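Local atomic coordinates of putative DNA helicase (PDB entry 3DMN), a protein that is probably a DNA helicase, whose C-terminal, P-loop NTPase-like domain would help couple ATP hydrolysis to movement along DNA. Residues L113-N124 with R143-V153. Sequence-based numbering, arbitrary orientation.
With ACT (acetate ion), chain L; ACT (acetate ion), chain K; ACT (acetate ion), chain G.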
loop_
_atom_site.group_PDB
_atom_site.type_symbol
_atom_site.label_atom_id
_atom_site.label_comp_id
_atom_site.label_asym_id
_atom_site.label_seq_id
_atom_site.Cartn_x
_atom_site.Cartn_y
_atom_site.Cartn_z
ATOM N N LEU A 113 -3.419 -13.607 -0.785
ATOM C CA LEU A 113 -2.009 -13.286 -1.066
ATOM C C LEU A 113 -1.374 -12.571 0.108
ATOM O O LEU A 113 -2.031 -11.837 0.816
ATOM C CB LEU A 113 -1.868 -12.425 -2.324
ATOM C CG LEU A 113 -2.394 -13.040 -3.644
ATOM C CD1 LEU A 113 -2.066 -12.121 -4.819
ATOM C CD2 LEU A 113 -1.875 -14.447 -3.860
ATOM N N GLU A 114 -0.085 -12.812 0.311
ATOM C CA GLU A 114 0.688 -12.031 1.288
ATOM C C GLU A 114 1.955 -11.597 0.552
ATOM O O GLU A 114 2.445 -12.329 -0.322
ATOM C CB GLU A 114 1.031 -12.867 2.544
ATOM C CG GLU A 114 1.670 -14.233 2.273
ATOM C CD GLU A 114 3.156 -14.181 1.822
ATOM O OE1 GLU A 114 3.576 -15.099 1.084
ATOM O OE2 GLU A 114 3.887 -13.230 2.179
ATOM N N PHE A 115 2.455 -10.402 0.891
ATOM C CA PHE A 115 3.631 -9.867 0.262
ATOM C C PHE A 115 4.615 -9.412 1.337
ATOM O O PHE A 115 4.203 -8.976 2.409
ATOM C CB PHE A 115 3.232 -8.653 -0.594
ATOM C CG PHE A 115 2.181 -8.981 -1.626
ATOM C CD1 PHE A 115 2.530 -9.658 -2.786
ATOM C CD2 PHE A 115 0.853 -8.584 -1.436
ATOM C CE1 PHE A 115 1.552 -9.952 -3.747
ATOM C CE2 PHE A 115 -0.126 -8.872 -2.398
ATOM C CZ PHE A 115 0.234 -9.544 -3.542
ATOM N N ASP A 116 5.914 -9.517 1.045
ATOM C CA ASP A 116 6.950 -9.002 1.916
ATOM C C ASP A 116 6.708 -7.522 2.234
ATOM O O ASP A 116 6.638 -7.125 3.396
ATOM C CB ASP A 116 8.258 -9.161 1.150
ATOM C CG ASP A 116 9.467 -8.847 1.969
ATOM O OD1 ASP A 116 9.397 -8.931 3.216
ATOM O OD2 ASP A 116 10.509 -8.552 1.328
ATOM N N ALA A 117 6.559 -6.722 1.185
ATOM C CA ALA A 117 6.320 -5.280 1.329
ATOM C C ALA A 117 5.113 -4.914 0.475
ATOM O O ALA A 117 4.915 -5.447 -0.636
ATOM C CB ALA A 117 7.531 -4.517 0.855
ATOM N N VAL A 118 4.310 -4.000 1.001
ATOM C CA VAL A 118 3.159 -3.502 0.259
ATOM C C VAL A 118 3.257 -1.989 0.238
ATOM O O VAL A 118 3.563 -1.369 1.253
ATOM C CB VAL A 118 1.813 -3.911 0.954
ATOM C CG1 VAL A 118 0.622 -3.147 0.336
ATOM C CG2 VAL A 118 1.603 -5.448 0.806
ATOM N N ILE A 119 2.944 -1.426 -0.918
ATOM C CA ILE A 119 2.675 0.031 -0.992
ATOM C C ILE A 119 1.195 0.201 -1.315
ATOM O O ILE A 119 0.750 -0.291 -2.352
ATOM C CB ILE A 119 3.522 0.678 -2.071
ATOM C CG1 ILE A 119 5.014 0.535 -1.747
ATOM C CG2 ILE A 119 3.128 2.191 -2.288
ATOM C CD1 ILE A 119 5.954 0.896 -2.968
ATOM N N VAL A 120 0.423 0.811 -0.404
ATOM C CA VAL A 120 -0.991 1.070 -0.650
ATOM C C VAL A 120 -1.099 2.341 -1.467
ATOM O O VAL A 120 -0.747 3.428 -1.013
ATOM C CB VAL A 120 -1.788 1.220 0.680
ATOM C CG1 VAL A 120 -3.249 1.403 0.388
ATOM C CG2 VAL A 120 -1.556 -0.017 1.542
ATOM N N TRP A 121 -1.654 2.207 -2.676
ATOM C CA TRP A 121 -1.728 3.377 -3.556
ATOM C C TRP A 121 -2.982 4.212 -3.290
ATOM O O TRP A 121 -4.150 3.765 -3.445
ATOM C CB TRP A 121 -1.656 2.967 -5.055
ATOM C CG TRP A 121 -1.951 4.101 -5.955
ATOM C CD1 TRP A 121 -3.031 4.222 -6.815
ATOM C CD2 TRP A 121 -1.219 5.327 -6.053
ATOM N NE1 TRP A 121 -2.980 5.444 -7.481
ATOM C CE2 TRP A 121 -1.889 6.146 -7.011
ATOM C CE3 TRP A 121 -0.041 5.807 -5.456
ATOM C CZ2 TRP A 121 -1.409 7.405 -7.367
ATOM C CZ3 TRP A 121 0.417 7.097 -5.797
ATOM C CH2 TRP A 121 -0.277 7.862 -6.739
ATOM N N ASN A 122 -2.717 5.454 -2.900
ATOM C CA ASN A 122 -3.761 6.484 -2.788
ATOM C C ASN A 122 -4.797 6.176 -1.712
ATOM O O ASN A 122 -6.014 6.139 -1.970
ATOM C CB ASN A 122 -4.405 6.851 -4.115
ATOM C CG ASN A 122 -4.779 8.337 -4.140
ATOM O OD1 ASN A 122 -4.579 9.001 -3.129
ATOM N ND2 ASN A 122 -5.358 8.836 -5.247
ATOM N N ALA A 123 -4.278 6.028 -0.509
ATOM C CA ALA A 123 -5.077 5.833 0.698
ATOM C C ALA A 123 -5.630 7.176 1.192
ATOM O O ALA A 123 -5.375 7.572 2.350
ATOM C CB ALA A 123 -4.185 5.215 1.807
ATOM N N ASN A 124 -6.383 7.852 0.326
ATOM C CA ASN A 124 -6.755 9.224 0.602
ATOM C C ASN A 124 -8.227 9.349 0.994
ATOM O O ASN A 124 -8.920 8.336 1.218
ATOM C CB ASN A 124 -6.420 10.144 -0.582
ATOM C CG ASN A 124 -7.299 9.878 -1.798
ATOM O OD1 ASN A 124 -8.081 8.930 -1.809
ATOM N ND2 ASN A 124 -7.174 10.732 -2.836
ATOM N N ARG A 143 -2.169 -7.333 4.003
ATOM C CA ARG A 143 -1.430 -8.178 3.046
ATOM C C ARG A 143 0.074 -8.051 3.252
ATOM O O ARG A 143 0.821 -8.882 2.753
ATOM C CB ARG A 143 -1.746 -7.807 1.608
ATOM C CG ARG A 143 -3.233 -7.829 1.282
ATOM C CD ARG A 143 -3.652 -9.159 0.832
ATOM N NE ARG A 143 -5.093 -9.238 0.600
ATOM C CZ ARG A 143 -5.781 -10.360 0.766
ATOM N NH1 ARG A 143 -5.149 -11.473 1.149
ATOM N NH2 ARG A 143 -7.102 -10.376 0.554
ATOM N N ALA A 144 0.513 -6.978 3.930
ATOM C CA ALA A 144 1.962 -6.760 4.153
ATOM C C ALA A 144 2.461 -7.583 5.300
ATOM O O ALA A 144 1.918 -7.514 6.429
ATOM C CB ALA A 144 2.257 -5.261 4.487
HETATM N N MSE A 145 3.545 -8.305 5.039
HETATM C CA MSE A 145 4.140 -9.145 6.072
HETATM C C MSE A 145 5.194 -8.364 6.842
HETATM O O MSE A 145 5.238 -8.447 8.085
HETATM C CB MSE A 145 4.709 -10.444 5.482
HETATM C CG MSE A 145 3.651 -11.345 4.912
HETATM SE SE MSE A 145 2.309 -11.954 6.242
HETATM C CE MSE A 145 0.770 -10.814 5.752
ATOM N N HIS A 146 6.032 -7.607 6.138
ATOM C CA HIS A 146 7.259 -7.067 6.752
ATOM C C HIS A 146 7.389 -5.535 6.638
ATOM O O HIS A 146 7.840 -4.886 7.573
ATOM C CB HIS A 146 8.506 -7.801 6.203
ATOM C CG HIS A 146 8.425 -9.303 6.375
ATOM N ND1 HIS A 146 8.575 -10.201 5.329
ATOM C CD2 HIS A 146 8.144 -10.055 7.468
ATOM C CE1 HIS A 146 8.406 -11.433 5.776
ATOM N NE2 HIS A 146 8.156 -11.375 7.073
ATOM N N GLU A 147 6.956 -4.965 5.513
ATOM C CA GLU A 147 7.032 -3.508 5.291
ATOM C C GLU A 147 5.708 -3.023 4.709
ATOM O O GLU A 147 5.171 -3.631 3.814
ATOM C CB GLU A 147 8.156 -3.196 4.305
ATOM C CG GLU A 147 8.612 -1.735 4.337
ATOM C CD GLU A 147 9.536 -1.432 5.539
ATOM O OE1 GLU A 147 10.096 -2.393 6.125
ATOM O OE2 GLU A 147 9.730 -0.237 5.869
ATOM N N LEU A 148 5.211 -1.929 5.263
ATOM C CA LEU A 148 3.939 -1.360 4.806
ATOM C C LEU A 148 4.089 0.143 4.645
ATOM O O LEU A 148 4.498 0.842 5.582
ATOM C CB LEU A 148 2.835 -1.686 5.813
ATOM C CG LEU A 148 1.485 -1.003 5.585
ATOM C CD1 LEU A 148 0.856 -1.464 4.250
ATOM C CD2 LEU A 148 0.512 -1.221 6.812
ATOM N N THR A 149 3.721 0.622 3.460
ATOM C CA THR A 149 3.823 2.052 3.116
ATOM C C THR A 149 2.461 2.430 2.594
ATOM O O THR A 149 1.862 1.700 1.846
ATOM C CB THR A 149 4.847 2.299 1.970
ATOM O OG1 THR A 149 6.141 1.883 2.392
ATOM C CG2 THR A 149 4.898 3.809 1.626
ATOM N N LEU A 150 1.971 3.595 3.016
ATOM C CA LEU A 150 0.714 4.159 2.462
ATOM C C LEU A 150 1.042 5.489 1.850
ATOM O O LEU A 150 1.622 6.358 2.504
ATOM C CB LEU A 150 -0.389 4.344 3.527
ATOM C CG LEU A 150 -1.035 3.079 4.079
ATOM C CD1 LEU A 150 -0.123 2.386 5.049
ATOM C CD2 LEU A 150 -2.315 3.502 4.840
ATOM N N VAL A 151 0.619 5.656 0.602
ATOM C CA VAL A 151 0.766 6.954 -0.098
ATOM C C VAL A 151 -0.600 7.522 -0.342
ATOM O O VAL A 151 -1.449 6.834 -0.878
ATOM C CB VAL A 151 1.543 6.809 -1.453
ATOM C CG1 VAL A 151 1.626 8.157 -2.191
ATOM C CG2 VAL A 151 2.952 6.250 -1.224
ATOM N N ALA A 152 -0.821 8.789 0.038
ATOM C CA ALA A 152 -2.150 9.405 -0.162
ATOM C C ALA A 152 -1.936 10.655 -0.969
ATOM O O ALA A 152 -0.982 11.382 -0.716
ATOM C CB ALA A 152 -2.781 9.786 1.211
ATOM N N VAL A 153 -2.825 10.905 -1.916
ATOM C CA VAL A 153 -2.792 12.136 -2.726
ATOM C C VAL A 153 -3.896 13.046 -2.188
ATOM O O VAL A 153 -5.108 12.714 -2.242
ATOM C CB VAL A 153 -3.055 11.839 -4.192
ATOM C CG1 VAL A 153 -3.094 13.165 -4.986
ATOM C CG2 VAL A 153 -1.924 10.943 -4.727
HETATM C C ACT L . -5.685 12.023 -6.899
HETATM O O ACT L . -5.067 11.246 -7.673
HETATM O OXT ACT L . -6.090 11.599 -5.793
HETATM C CH3 ACT L . -5.929 13.449 -7.298
HETATM C C ACT K . -5.560 7.171 -8.454
HETATM O O ACT K . -4.947 6.416 -9.322
HETATM O OXT ACT K . -6.041 6.696 -7.372
HETATM C CH3 ACT K . -5.723 8.637 -8.670
HETATM C C ACT G . -7.533 -7.034 -0.505
HETATM O O ACT G . -7.840 -8.248 -0.514
HETATM O OXT ACT G . -6.332 -6.772 -0.477
HETATM C CH3 ACT G . -8.573 -5.978 -0.507
HETATM O O HOH W 1 6.526 -0.696 1.491
#
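Asp-116 O is gripped by two successive amides, His-146 N at 2.8 Å and Glu-147 N at 3.0 Å, both lying in its carbonyl plane. This double acceptance sits at a beta bulge, where the pairing slips by one residue between Phe-115 opposite Ala-144 and Ala-117 opposite Glu-147. The side chains close the same corner: with CG of Asp-116 anti to the backbone N (chi1 -172°), OD1 takes His-146 ND1 at 2.6 Å on its anti side, somewhat out of the carboxylate plane, while OD1 itself lies in the imidazole plane; the two planes are 72° apart. OD2 goes to Thr-63 N. Beyond the bulge, parallel strands 118-121 and 147-153 exchange regular backbone bonds at the centre of the sheet, joined through helix 134-141 as a beta-alpha-beta unit. Val-118, Val-120, Leu-148 and Leu-150 share one face, where the two leucines meet helix 9-16; on the other, toward helix 43-59, Ile-119 CG2 lies alongside Val-151 CG2. Trp-121 lays its CZ3 corner obliquely against Val-151 CG1 at 3.9 Å. At the C-terminal end, Asn-122 OD1 accepts Val-153 N, and Asn-124 ND2 donates to Val-153 O at 2.9 Å within its own amide plane, its OD1 accepting Asn-127 N. Trp-121 NE1 and Asn-122 ND2 share one acetate, and ND2 also meets a second. At the other end, Arg-143 NH1 reaches a lone pair of Leu-113 O at 3.2 Å, while NE donates to OXT of another acetate at 3.0 Å, nearly straight (172°). A leucine in place of Arg-143 would probably leave Leu-113 O without this donor and the acetate without its cationic mate. Side-chain amides thus extend the pairing after strand 118-121 ends, while the acetates, probably from the crystallisation liquor, suggest donor-rich spots able to take an anion at both ends of the strand pair.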